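Local atomic coordinates of Peptide/nickel transport system substrate-binding protein (PDB entry 5KZT), a protein that binds peptides and, as a family 5 solute-binding protein, probably delivers them to a membrane transporter for uptake. Residues Asn290-Lys295 with Gln352-Ala357; Leu299-Gln304 with Gln492-Arg497; Ala318-Pro323 with Lys479-Leu484; Gly341-Tyr346 with Ile483-Asp488. All blocks are in the same frame, centred on the assembly; numbering follows the deposited sequence.

The four contacts lie on the same side of the chain's centre. Their first segments run in order from 290 to 346. The second segments of contacts 2, 3 and 4 come from the late run of helix 471-487 and strand 491-503, whereas contact 1 pairs helices 291-299 and 348-362. Contacts 3 and 4 share Ile483 and Leu484, and their centres are 6 Å apart; both are nested inside the loop closed by contact 2, at 13 and 12 Å. Contact 1 is more remote, about 17 Å from contact 2 between centres, yet touches contact 4 through Arg294 and Lys291. The late helix and strand are thereby tied to the middle of the chain, close to peptide-binding residues on strand 491-503.

Contact 1. Residues Asn290-Lys295 with Gln352-Ala357; sequences NKNIRK and QKAWKA
The six-membered part of the Trp355 indole meets Ile293 CD1 obliquely, with CD1 4.0 Å from both CE3 and CZ3. At the pyrrole edge NE1 donates to Asp395 O, which fixes how the indole is turned. The other flat group at the interface is the Asn292 amide: its ND2 lies 3.7 Å from Ala357 CB and is hydrogen-bonded to Glu361 OE1, while its OD1 sits 3.9 Å from Ala354 CB. Trp355 leaves its helix on the side turned from 290-295; with CG anti to the backbone N (chi1 179°), the ring nevertheless swings back to Ile293. Ala354 points its methyl toward the partner helix. It meets Asn292 O, 3.4 Å away, and, at roughly a right angle to that, Lys295 CD, 3.7 Å away, the aliphatic part of the lysine lying alongside it. Asn292 CB comes within 3.3 Å of Ala354 O. The small residue is consistent with the segment axes coming within 7.5 Å at 148° between their directions. Asn290 precedes the first helix as N-cap, its OD1 accepting from Ile293 N at 3.0 Å, and its ND2 shares Glu361 OE1 with Asn292. The arrangement is an antiparallel helix pair, close at an alanine and flanked by an indole, with an asparagine N-cap opening one helix.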
loop_
_atom_site.group_PDB
_atom_site.type_symbol
_atom_site.label_atom_id
_atom_site.label_comp_id
_atom_site.label_asym_id
_atom_site.label_seq_id
_atom_site.Cartn_x
_atom_site.Cartn_y
_atom_site.Cartn_z
ATOM N N ASN A 290 1.073 -27.399 -4.486
ATOM C CA ASN A 290 1.987 -28.292 -3.761
ATOM C C ASN A 290 2.940 -27.500 -2.873
ATOM O O ASN A 290 3.721 -26.692 -3.374
ATOM C CB ASN A 290 2.792 -29.129 -4.750
ATOM C CG ASN A 290 3.694 -30.137 -4.062
ATOM O OD1 ASN A 290 4.712 -29.768 -3.487
ATOM N ND2 ASN A 290 3.322 -31.403 -4.110
ATOM N N LYS A 291 2.895 -27.775 -1.568
ATOM C CA LYS A 291 3.669 -27.038 -0.573
ATOM C C LYS A 291 5.153 -27.223 -0.760
ATOM O O LYS A 291 5.926 -26.285 -0.547
ATOM C CB LYS A 291 3.329 -27.510 0.834
ATOM C CG LYS A 291 3.752 -26.539 1.932
ATOM C CD LYS A 291 4.361 -27.203 3.145
ATOM C CE LYS A 291 3.457 -28.215 3.813
ATOM N NZ LYS A 291 2.585 -27.591 4.846
ATOM N N ASN A 292 5.567 -28.450 -1.098
ATOM C CA ASN A 292 6.979 -28.687 -1.328
ATOM C C ASN A 292 7.527 -27.817 -2.456
ATOM O O ASN A 292 8.660 -27.352 -2.360
ATOM C CB ASN A 292 7.264 -30.150 -1.616
ATOM C CG ASN A 292 7.507 -30.944 -0.358
ATOM O OD1 ASN A 292 8.199 -30.490 0.554
ATOM N ND2 ASN A 292 6.961 -32.135 -0.310
ATOM N N ILE A 293 6.724 -27.600 -3.501
ATOM C CA ILE A 293 7.125 -26.746 -4.619
ATOM C C ILE A 293 7.236 -25.274 -4.182
ATOM O O ILE A 293 8.205 -24.603 -4.569
ATOM C CB ILE A 293 6.174 -26.921 -5.823
ATOM C CG1 ILE A 293 6.195 -28.383 -6.325
ATOM C CG2 ILE A 293 6.488 -25.940 -6.948
ATOM C CD1 ILE A 293 7.548 -28.899 -6.769
ATOM N N ARG A 294 6.280 -24.791 -3.375
ATOM C CA ARG A 294 6.373 -23.437 -2.786
ATOM C C ARG A 294 7.671 -23.271 -1.976
ATOM O O ARG A 294 8.383 -22.267 -2.117
ATOM C CB ARG A 294 5.163 -23.130 -1.880
ATOM C CG ARG A 294 3.834 -23.085 -2.627
ATOM C CD ARG A 294 2.770 -22.377 -1.830
ATOM N NE ARG A 294 2.423 -23.031 -0.566
ATOM C CZ ARG A 294 1.575 -24.048 -0.412
ATOM N NH1 ARG A 294 0.980 -24.642 -1.453
ATOM N NH2 ARG A 294 1.334 -24.505 0.819
ATOM N N LYS A 295 7.952 -24.275 -1.139
ATOM C CA LYS A 295 9.135 -24.293 -0.269
ATOM C C LYS A 295 10.428 -24.281 -1.090
ATOM O O LYS A 295 11.387 -23.622 -0.711
ATOM C CB LYS A 295 9.106 -25.525 0.657
ATOM C CG LYS A 295 10.244 -25.568 1.670
ATOM C CD LYS A 295 10.175 -26.784 2.588
ATOM C CE LYS A 295 9.113 -26.642 3.675
ATOM N NZ LYS A 295 9.472 -25.566 4.641
ATOM N N GLN A 352 16.379 -27.804 -2.288
ATOM C CA GLN A 352 16.548 -28.939 -3.196
ATOM C C GLN A 352 15.863 -30.205 -2.662
ATOM O O GLN A 352 15.303 -30.966 -3.439
ATOM C CB GLN A 352 18.044 -29.181 -3.494
ATOM C CG GLN A 352 18.618 -28.106 -4.412
ATOM C CD GLN A 352 20.136 -28.100 -4.522
ATOM O OE1 GLN A 352 20.850 -28.702 -3.712
ATOM N NE2 GLN A 352 20.641 -27.403 -5.543
ATOM N N LYS A 353 15.902 -30.402 -1.344
ATOM C CA LYS A 353 15.134 -31.465 -0.681
ATOM C C LYS A 353 13.625 -31.320 -0.975
ATOM O O LYS A 353 12.981 -32.275 -1.413
ATOM C CB LYS A 353 15.381 -31.453 0.841
ATOM C CG LYS A 353 14.653 -32.566 1.590
ATOM C CD LYS A 353 14.921 -32.596 3.089
ATOM C CE LYS A 353 14.529 -33.963 3.648
ATOM N NZ LYS A 353 14.189 -33.937 5.097
ATOM N N ALA A 354 13.086 -30.126 -0.737
ATOM C CA ALA A 354 11.677 -29.838 -1.026
ATOM C C ALA A 354 11.363 -29.991 -2.515
ATOM O O ALA A 354 10.320 -30.518 -2.880
ATOM C CB ALA A 354 11.310 -28.430 -0.557
ATOM N N TRP A 355 12.266 -29.515 -3.373
ATOM C CA TRP A 355 12.092 -29.622 -4.824
ATOM C C TRP A 355 11.962 -31.083 -5.289
ATOM O O TRP A 355 11.004 -31.423 -5.991
ATOM C CB TRP A 355 13.259 -28.927 -5.523
ATOM C CG TRP A 355 13.253 -28.953 -7.011
ATOM C CD1 TRP A 355 14.189 -29.529 -7.805
ATOM C CD2 TRP A 355 12.316 -28.325 -7.889
ATOM N NE1 TRP A 355 13.895 -29.319 -9.124
ATOM C CE2 TRP A 355 12.743 -28.586 -9.207
ATOM C CE3 TRP A 355 11.159 -27.557 -7.692
ATOM C CZ2 TRP A 355 12.046 -28.140 -10.321
ATOM C CZ3 TRP A 355 10.465 -27.114 -8.802
ATOM C CH2 TRP A 355 10.910 -27.408 -10.102
ATOM N N LYS A 356 12.901 -31.937 -4.887
ATOM C CA LYS A 356 12.849 -33.366 -5.279
ATOM C C LYS A 356 11.540 -34.045 -4.812
ATOM O O LYS A 356 10.907 -34.787 -5.574
ATOM C CB LYS A 356 14.088 -34.141 -4.778
ATOM C CG LYS A 356 15.403 -33.713 -5.448
ATOM C CD LYS A 356 16.550 -34.713 -5.305
ATOM C CE LYS A 356 17.433 -34.489 -4.078
ATOM N NZ LYS A 356 18.265 -33.254 -4.157
ATOM N N ALA A 357 11.131 -33.757 -3.578
ATOM C CA ALA A 357 9.920 -34.355 -2.988
ATOM C C ALA A 357 8.641 -33.867 -3.666
ATOM O O ALA A 357 7.734 -34.653 -3.938
ATOM C CB ALA A 357 9.866 -34.072 -1.496
#

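Contact 2. Residues Leu299-Gln304 with Gln492-Arg497; sequences LAIDKQ and QPLYQR
Lys303 and Leu494 are the closest backbone pair, CA to CA 6.0 Å, whereas Leu299 and Gln492 keep 8.4 Å, so the linker into helix 303-311 approaches strand 491-503 at one end. Lys303 spans the gap with a chain extended beyond CG. Its methylenes run beside Leu494 O, 3.7 Å from CD, and NZ donates to Pro493 O at 2.8 Å, tilted 25° from the carbonyl plane. Ala318 O and Leu344 O also accept from NZ, so three carbonyls grip this buried ammonium and probably favour its charged form. Gln492 lies next to it: NE2 is 3.3 Å from Lys303 NZ, a pair of donors that do not bond but share Leu344 O, and NE2 also reaches Ala298 O. Bending at chi2 (56°) brings that amide round to the lysine. On the apolar side Ile301 CG2 lies 3.9 Å from Leu494 CD2, although Leu494 has two modelled conformers, so this touch is less certain. Leu494 and Tyr495 both face Phe273, a classic beta bulge; Tyr495 OH, from the bulge itself, and Arg497 NH2 two residues on hydrogen-bond the bound peptide, placing the contact beside the peptide site.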
loop_
_atom_site.group_PDB
_atom_site.type_symbol
_atom_site.label_atom_id
_atom_site.label_comp_id
_atom_site.label_asym_id
_atom_site.label_seq_id
_atom_site.Cartn_x
_atom_site.Cartn_y
_atom_site.Cartn_z
ATOM N N LEU A 299 13.044 -21.120 -0.645
ATOM C CA LEU A 299 14.333 -21.297 -0.002
ATOM C C LEU A 299 15.508 -21.221 -0.963
ATOM O O LEU A 299 16.656 -21.260 -0.515
ATOM C CB LEU A 299 14.358 -22.611 0.769
ATOM C CG LEU A 299 13.317 -22.800 1.868
ATOM C CD1 LEU A 299 13.560 -24.148 2.524
ATOM C CD2 LEU A 299 13.348 -21.698 2.907
ATOM N N ALA A 300 15.248 -21.077 -2.262
ATOM C CA ALA A 300 16.304 -21.123 -3.270
ATOM C C ALA A 300 16.778 -19.736 -3.707
ATOM O O ALA A 300 17.558 -19.645 -4.656
ATOM C CB ALA A 300 15.840 -21.927 -4.478
ATOM N N ILE A 301 16.341 -18.672 -3.027
ATOM C CA ILE A 301 16.702 -17.302 -3.409
ATOM C C ILE A 301 17.641 -16.689 -2.367
ATOM O O ILE A 301 17.268 -16.469 -1.212
ATOM C CB ILE A 301 15.466 -16.419 -3.641
ATOM C CG1 ILE A 301 14.609 -17.013 -4.770
ATOM C CG2 ILE A 301 15.867 -14.990 -4.011
ATOM C CD1 ILE A 301 13.206 -16.439 -4.896
ATOM N N ASP A 302 18.869 -16.412 -2.791
ATOM C CA ASP A 302 19.851 -15.751 -1.941
ATOM C C ASP A 302 19.400 -14.316 -1.685
ATOM O O ASP A 302 19.710 -13.404 -2.466
ATOM C CB ASP A 302 21.244 -15.788 -2.588
ATOM C CG ASP A 302 22.344 -15.325 -1.642
ATOM O OD1 ASP A 302 22.044 -14.694 -0.604
ATOM O OD2 ASP A 302 23.519 -15.604 -1.926
ATOM N N LYS A 303 18.688 -14.115 -0.581
ATOM C CA LYS A 303 18.076 -12.799 -0.279
ATOM C C LYS A 303 19.148 -11.728 -0.046
ATOM O O LYS A 303 18.976 -10.573 -0.442
ATOM C CB LYS A 303 17.170 -12.847 0.950
ATOM C CG LYS A 303 16.166 -13.985 0.977
ATOM C CD LYS A 303 15.180 -13.831 2.111
ATOM C CE LYS A 303 14.378 -15.108 2.294
ATOM N NZ LYS A 303 13.291 -14.950 3.292
ATOM N N GLN A 304 20.244 -12.113 0.602
ATOM C CA GLN A 304 21.318 -11.165 0.896
ATOM C C GLN A 304 21.922 -10.646 -0.395
ATOM O O GLN A 304 22.074 -9.432 -0.572
ATOM C CB GLN A 304 22.394 -11.801 1.787
ATOM C CG GLN A 304 23.452 -10.826 2.307
ATOM C CD GLN A 304 22.835 -9.805 3.232
ATOM O OE1 GLN A 304 22.268 -10.175 4.262
ATOM N NE2 GLN A 304 22.909 -8.516 2.864
ATOM N N GLN A 492 6.703 -15.838 0.418
ATOM C CA GLN A 492 8.107 -15.776 0.842
ATOM C C GLN A 492 8.578 -14.330 0.904
ATOM O O GLN A 492 8.881 -13.733 -0.124
ATOM C CB GLN A 492 9.021 -16.599 -0.088
ATOM C CG GLN A 492 10.537 -16.505 0.190
ATOM C CD GLN A 492 10.957 -16.880 1.615
ATOM O OE1 GLN A 492 10.314 -16.488 2.583
ATOM N NE2 GLN A 492 12.054 -17.643 1.745
ATOM N N PRO A 493 8.655 -13.759 2.118
ATOM C CA PRO A 493 9.326 -12.466 2.267
ATOM C C PRO A 493 10.734 -12.466 1.653
ATOM O O PRO A 493 11.488 -13.418 1.840
ATOM C CB PRO A 493 9.363 -12.271 3.770
ATOM C CG PRO A 493 8.114 -12.965 4.232
ATOM C CD PRO A 493 8.047 -14.200 3.384
ATOM N N LEU A 494 11.055 -11.401 0.922
ATOM C CA LEU A 494 12.335 -11.288 0.239
ATOM C C LEU A 494 13.147 -10.156 0.839
ATOM O O LEU A 494 14.283 -10.380 1.235
ATOM C CB LEU A 494 12.130 -11.069 -1.263
ATOM C CG LEU A 494 12.767 -12.142 -2.146
ATOM C CD1 LEU A 494 12.274 -12.057 -3.576
ATOM C CD2 LEU A 494 14.292 -12.047 -2.081
ATOM N N TYR A 495 12.566 -8.956 0.898
ATOM C CA TYR A 495 13.244 -7.790 1.486
ATOM C C TYR A 495 12.336 -6.783 2.161
ATOM O O TYR A 495 11.142 -6.690 1.863
ATOM C CB TYR A 495 14.112 -7.094 0.434
ATOM C CG TYR A 495 13.394 -6.400 -0.728
ATOM C CD1 TYR A 495 13.111 -7.076 -1.914
ATOM C CD2 TYR A 495 13.061 -5.054 -0.661
ATOM C CE1 TYR A 495 12.504 -6.440 -2.981
ATOM C CE2 TYR A 495 12.457 -4.409 -1.726
ATOM C CZ TYR A 495 12.175 -5.097 -2.882
ATOM O OH TYR A 495 11.557 -4.450 -3.946
ATOM N N GLN A 496 12.942 -6.033 3.077
ATOM C CA GLN A 496 12.307 -4.915 3.748
ATOM C C GLN A 496 12.775 -3.690 2.988
ATOM O O GLN A 496 13.990 -3.453 2.877
ATOM C CB GLN A 496 12.770 -4.820 5.196
ATOM C CG GLN A 496 12.601 -6.099 5.991
ATOM C CD GLN A 496 13.153 -5.966 7.392
ATOM O OE1 GLN A 496 12.654 -5.143 8.171
ATOM N NE2 GLN A 496 14.212 -6.736 7.715
ATOM N N ARG A 497 11.841 -2.912 2.468
ATOM C CA ARG A 497 12.189 -1.907 1.466
ATOM C C ARG A 497 12.670 -0.590 2.059
ATOM O O ARG A 497 12.042 -0.034 2.959
ATOM C CB ARG A 497 10.994 -1.649 0.559
ATOM C CG ARG A 497 11.337 -1.036 -0.787
ATOM C CD ARG A 497 10.836 0.368 -0.942
ATOM N NE ARG A 497 9.414 0.501 -1.234
ATOM C CZ ARG A 497 8.842 0.518 -2.455
ATOM N NH1 ARG A 497 7.529 0.666 -2.549
ATOM N NH2 ARG A 497 9.535 0.363 -3.580
#

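Contact 3. Residues Ala318-Pro323 with Lys479-Leu484; sequences ANNLVP and KAEKIL
Leu321 and Glu481 are the backbone pair in closest register, their CA atoms 7.4 Å apart, where the irregular loop after strand 316-317 passes helix 471-487. Glu481 bridges that distance: its CG stands anti to the backbone N (chi1 -165°) and the chain stays extended, which carries the carboxylate into the bend of the loop. There OE1 takes Val322 N at 3.1 Å, nearly along its C-O axis, and a weak, strongly bent bond from Leu321 N. The other oxygen, OE2, receives Asn320 ND2 at 2.9 Å in an almost straight bond of 172°. OE2 lies in the plane of the asparagine amide, whereas ND2 approaches from above the carboxylate plane, and the two planes are 44° apart. Asn320 ND2 also donates to Gly341 O, and Ser340 OG is a further partner of Glu481 OE2. Next to this polar cluster Leu321 CD2 touches Leu484 CD2 at 3.7 Å, one helical turn on from the glutamate. Chemically, a buried carboxylate held by two backbone N-H groups, one of them weakly, an amide and a hydroxyl is probably kept as the anion, its charge stabilised by neutral hydrogen-bond donors, and it pins the path of the loop from Asn320 to Val322.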
loop_
_atom_site.group_PDB
_atom_site.type_symbol
_atom_site.label_atom_id
_atom_site.label_comp_id
_atom_site.label_asym_id
_atom_site.label_seq_id
_atom_site.Cartn_x
_atom_site.Cartn_y
_atom_site.Cartn_z
ATOM N N ALA A 318 14.468 -9.846 4.257
ATOM C CA ALA A 318 13.324 -10.033 5.126
ATOM C C ALA A 318 13.140 -11.525 5.323
ATOM O O ALA A 318 13.172 -12.288 4.351
ATOM C CB ALA A 318 12.085 -9.441 4.482
ATOM N N ASN A 319 12.969 -11.927 6.578
ATOM C CA ASN A 319 12.580 -13.293 6.950
ATOM C C ASN A 319 11.296 -13.281 7.785
ATOM O O ASN A 319 11.015 -14.205 8.573
ATOM C CB ASN A 319 13.718 -13.937 7.714
ATOM C CG ASN A 319 14.991 -14.006 6.899
ATOM O OD1 ASN A 319 15.983 -13.360 7.223
ATOM N ND2 ASN A 319 14.969 -14.771 5.843
ATOM N N ASN A 320 10.536 -12.196 7.617
ATOM C CA ASN A 320 9.249 -11.964 8.233
ATOM C C ASN A 320 8.397 -11.151 7.259
ATOM O O ASN A 320 8.907 -10.307 6.497
ATOM C CB ASN A 320 9.372 -11.145 9.506
ATOM C CG ASN A 320 10.235 -11.807 10.557
ATOM O OD1 ASN A 320 11.456 -11.704 10.511
ATOM N ND2 ASN A 320 9.600 -12.493 11.503
ATOM N N LEU A 321 7.094 -11.368 7.314
ATOM C CA LEU A 321 6.136 -10.515 6.631
ATOM C C LEU A 321 6.069 -9.139 7.277
ATOM O O LEU A 321 6.060 -8.108 6.582
ATOM C CB LEU A 321 4.750 -11.159 6.657
ATOM C CG LEU A 321 3.625 -10.298 6.127
ATOM C CD1 LEU A 321 3.908 -9.848 4.702
ATOM C CD2 LEU A 321 2.307 -11.054 6.244
ATOM N N VAL A 322 5.999 -9.124 8.606
ATOM C CA VAL A 322 5.961 -7.885 9.372
ATOM C C VAL A 322 7.384 -7.312 9.390
ATOM O O VAL A 322 8.325 -8.034 9.664
ATOM C CB VAL A 322 5.422 -8.106 10.799
ATOM C CG1 VAL A 322 5.551 -6.836 11.641
ATOM C CG2 VAL A 322 3.974 -8.601 10.749
ATOM N N PRO A 323 7.546 -6.032 9.020
ATOM C CA PRO A 323 8.879 -5.451 8.954
ATOM C C PRO A 323 9.477 -5.184 10.340
ATOM O O PRO A 323 8.738 -4.930 11.287
ATOM C CB PRO A 323 8.664 -4.157 8.169
ATOM C CG PRO A 323 7.245 -3.818 8.412
ATOM C CD PRO A 323 6.533 -5.123 8.463
ATOM N N LYS A 479 1.999 -15.689 16.801
ATOM C CA LYS A 479 1.857 -17.080 16.391
ATOM C C LYS A 479 1.408 -17.233 14.940
ATOM O O LYS A 479 1.819 -18.173 14.255
ATOM C CB LYS A 479 0.872 -17.812 17.307
ATOM C CG LYS A 479 1.355 -17.980 18.727
ATOM C CD LYS A 479 0.286 -18.674 19.563
ATOM C CE LYS A 479 0.734 -18.869 20.986
ATOM N NZ LYS A 479 2.018 -19.624 21.050
ATOM N N ALA A 480 0.561 -16.310 14.484
ATOM C CA ALA A 480 0.009 -16.376 13.139
ATOM C C ALA A 480 1.082 -16.399 12.067
ATOM O O ALA A 480 0.917 -17.077 11.059
ATOM C CB ALA A 480 -0.931 -15.211 12.891
ATOM N N GLU A 481 2.175 -15.657 12.273
ATOM C CA GLU A 481 3.209 -15.566 11.251
ATOM C C GLU A 481 3.904 -16.912 11.026
ATOM O O GLU A 481 4.284 -17.251 9.895
ATOM C CB GLU A 481 4.228 -14.456 11.561
ATOM C CG GLU A 481 5.083 -14.115 10.339
ATOM C CD GLU A 481 6.009 -12.928 10.546
ATOM O OE1 GLU A 481 6.009 -12.029 9.695
ATOM O OE2 GLU A 481 6.747 -12.899 11.548
ATOM N N LYS A 482 4.082 -17.677 12.099
ATOM C CA LYS A 482 4.651 -19.027 11.965
ATOM C C LYS A 482 3.805 -19.948 11.090
ATOM O O LYS A 482 4.338 -20.721 10.289
ATOM C CB LYS A 482 4.844 -19.673 13.323
ATOM C CG LYS A 482 5.759 -20.883 13.251
ATOM C CD LYS A 482 5.749 -21.676 14.547
ATOM C CE LYS A 482 6.551 -22.948 14.397
ATOM N NZ LYS A 482 5.794 -24.057 13.756
ATOM N N ILE A 483 2.493 -19.848 11.247
ATOM C CA ILE A 483 1.553 -20.628 10.441
ATOM C C ILE A 483 1.693 -20.239 8.960
ATOM O O ILE A 483 1.827 -21.088 8.083
ATOM C CB ILE A 483 0.089 -20.408 10.905
ATOM C CG1 ILE A 483 -0.099 -20.891 12.344
ATOM C CG2 ILE A 483 -0.876 -21.159 9.984
ATOM C CD1 ILE A 483 -1.428 -20.530 12.944
ATOM N N LEU A 484 1.670 -18.944 8.701
ATOM C CA LEU A 484 1.710 -18.419 7.327
ATOM C C LEU A 484 3.001 -18.810 6.595
ATOM O O LEU A 484 2.964 -19.238 5.442
ATOM C CB LEU A 484 1.576 -16.896 7.350
ATOM C CG LEU A 484 1.439 -16.168 6.023
ATOM C CD1 LEU A 484 0.076 -16.436 5.424
ATOM C CD2 LEU A 484 1.658 -14.665 6.174
#

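Contact 4. Residues Gly341-Tyr346 with Ile483-Asp488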
loop_
_atom_site.group_PDB
_atom_site.type_symbol
_atom_site.label_atom_id
_atom_site.label_comp_id
_atom_site.label_asym_id
_atom_site.label_seq_id
_atom_site.Cartn_x
_atom_site.Cartn_y
_atom_site.Cartn_z
ATOM N N GLY A 341 10.702 -14.509 15.499
ATOM C CA GLY A 341 11.887 -15.139 14.929
ATOM C C GLY A 341 11.903 -15.137 13.414
ATOM O O GLY A 341 10.959 -14.648 12.741
ATOM N N LYS A 342 12.971 -15.697 12.861
ATOM C CA LYS A 342 13.106 -15.788 11.411
ATOM C C LYS A 342 12.300 -16.972 10.875
ATOM O O LYS A 342 12.150 -17.971 11.558
ATOM C CB LYS A 342 14.571 -15.902 11.006
ATOM C CG LYS A 342 15.376 -14.656 11.311
ATOM C CD LYS A 342 16.841 -14.879 10.984
ATOM C CE LYS A 342 17.681 -13.617 11.112
ATOM N NZ LYS A 342 17.535 -12.953 12.444
ATOM N N HIS A 343 11.781 -16.821 9.657
ATOM C CA HIS A 343 11.097 -17.879 8.930
ATOM C C HIS A 343 11.637 -18.000 7.516
ATOM O O HIS A 343 12.040 -16.994 6.928
ATOM C CB HIS A 343 9.608 -17.558 8.858
ATOM C CG HIS A 343 9.014 -17.233 10.177
ATOM N ND1 HIS A 343 8.449 -18.188 10.993
ATOM C CD2 HIS A 343 8.924 -16.061 10.846
ATOM C CE1 HIS A 343 8.027 -17.613 12.104
ATOM N NE2 HIS A 343 8.310 -16.325 12.045
ATOM N N LEU A 344 11.636 -19.225 6.982
ATOM C CA LEU A 344 11.999 -19.503 5.581
ATOM C C LEU A 344 13.301 -18.807 5.148
ATOM O O LEU A 344 13.334 -18.012 4.194
ATOM C CB LEU A 344 10.856 -19.111 4.629
ATOM C CG LEU A 344 9.481 -19.736 4.920
ATOM C CD1 LEU A 344 8.418 -19.057 4.051
ATOM C CD2 LEU A 344 9.471 -21.235 4.721
ATOM N N GLU A 345 14.362 -19.116 5.881
ATOM C CA GLU A 345 15.692 -18.604 5.585
ATOM C C GLU A 345 16.291 -19.284 4.361
ATOM O O GLU A 345 16.134 -20.488 4.171
ATOM C CB GLU A 345 16.614 -18.775 6.795
ATOM C CG GLU A 345 16.184 -17.929 7.987
ATOM C CD GLU A 345 17.116 -18.064 9.179
ATOM O OE1 GLU A 345 18.208 -17.477 9.153
ATOM O OE2 GLU A 345 16.742 -18.737 10.154
ATOM N N TYR A 346 16.985 -18.503 3.545
ATOM C CA TYR A 346 17.726 -19.018 2.394
ATOM C C TYR A 346 18.563 -20.248 2.722
ATOM O O TYR A 346 19.403 -20.206 3.623
ATOM C CB TYR A 346 18.633 -17.928 1.856
ATOM C CG TYR A 346 19.627 -18.369 0.797
ATOM C CD1 TYR A 346 19.195 -18.858 -0.438
ATOM C CD2 TYR A 346 21.002 -18.275 1.024
ATOM C CE1 TYR A 346 20.100 -19.241 -1.412
ATOM C CE2 TYR A 346 21.910 -18.648 0.052
ATOM C CZ TYR A 346 21.462 -19.129 -1.153
ATOM O OH TYR A 346 22.376 -19.487 -2.102
ATOM N N ILE A 483 2.493 -19.848 11.247
ATOM C CA ILE A 483 1.553 -20.628 10.441
ATOM C C ILE A 483 1.693 -20.239 8.960
ATOM O O ILE A 483 1.827 -21.088 8.083
ATOM C CB ILE A 483 0.089 -20.408 10.905
ATOM C CG1 ILE A 483 -0.099 -20.891 12.344
ATOM C CG2 ILE A 483 -0.876 -21.159 9.984
ATOM C CD1 ILE A 483 -1.428 -20.530 12.944
ATOM N N LEU A 484 1.670 -18.944 8.701
ATOM C CA LEU A 484 1.710 -18.419 7.327
ATOM C C LEU A 484 3.001 -18.810 6.595
ATOM O O LEU A 484 2.964 -19.238 5.442
ATOM C CB LEU A 484 1.576 -16.896 7.350
ATOM C CG LEU A 484 1.439 -16.168 6.023
ATOM C CD1 LEU A 484 0.076 -16.436 5.424
ATOM C CD2 LEU A 484 1.658 -14.665 6.174
ATOM N N LEU A 485 4.125 -18.658 7.292
ATOM C CA LEU A 485 5.435 -18.769 6.677
ATOM C C LEU A 485 6.053 -20.151 6.877
ATOM O O LEU A 485 6.126 -20.918 5.934
ATOM C CB LEU A 485 6.360 -17.645 7.195
ATOM C CG LEU A 485 5.833 -16.230 6.931
ATOM C CD1 LEU A 485 6.798 -15.179 7.468
ATOM C CD2 LEU A 485 5.539 -15.982 5.448
ATOM N N THR A 486 6.464 -20.469 8.101
ATOM C CA THR A 486 7.141 -21.729 8.371
ATOM C C THR A 486 6.270 -22.946 8.042
ATOM O O THR A 486 6.728 -23.857 7.357
ATOM C CB THR A 486 7.638 -21.781 9.825
ATOM O OG1 THR A 486 8.626 -20.761 10.015
ATOM C CG2 THR A 486 8.253 -23.155 10.169
ATOM N N ASP A 487 5.019 -22.943 8.508
ATOM C CA ASP A 487 4.139 -24.106 8.353
ATOM C C ASP A 487 3.581 -24.274 6.925
ATOM O O ASP A 487 3.581 -25.377 6.397
ATOM C CB ASP A 487 2.977 -24.063 9.365
ATOM C CG ASP A 487 3.446 -23.950 10.826
ATOM O OD1 ASP A 487 4.673 -24.140 11.097
ATOM O OD2 ASP A 487 2.586 -23.653 11.701
ATOM N N ASP A 488 3.073 -23.190 6.322
ATOM C CA ASP A 488 2.346 -23.263 5.042
ATOM C C ASP A 488 3.105 -22.733 3.831
ATOM O O ASP A 488 2.737 -23.026 2.704
ATOM C CB ASP A 488 1.008 -22.519 5.145
ATOM C CG ASP A 488 0.018 -23.199 6.081
ATOM O OD1 ASP A 488 0.319 -24.278 6.611
ATOM O OD2 ASP A 488 -1.088 -22.671 6.310
HETATM O O HOH W 1 10.777 -21.496 8.435
#
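His343 and Leu344 pack against Leu485 and Thr486 at the C-terminal end of helix 471-487, where the helix widens into a pi-type turn at 483-487. The evidence for that turn includes a weak bond from Asp488 N back to Ile483 O, five residues earlier. Packing is close on the Leu485 side. His343 CB lies 3.7 Å from Leu485 CB, the two side chains crossing at about a right angle, and Leu344 sets its branched end over the Leu485 carbonyl, with CD1 3.5 Å from Leu485 O. Beyond, Leu485 continues onto Ile491 and Pro493 of the neighbouring strand.

The Thr486 side is looser: this residue is partly exposed and works through polar links. His343 CG stands anti to its carbonyl carbon (chi1 -51°), which brings the imidazole edge to the threonine. ND1 and Thr486 OG1 are hydrogen-bonded at 2.8 Å, the hydroxyl lying near the ring plane, and either atom could be the donor. At the other nitrogen, NE2 pairs with Ser340 OG, so the ring is held at both ends and its rotation is fixed. Here the loop and the helix are also joined through solvent, since one water accepts from Leu344 N at 2.8 Å and is hydrogen-bonded to Thr486 OG1, likewise at 2.8 Å.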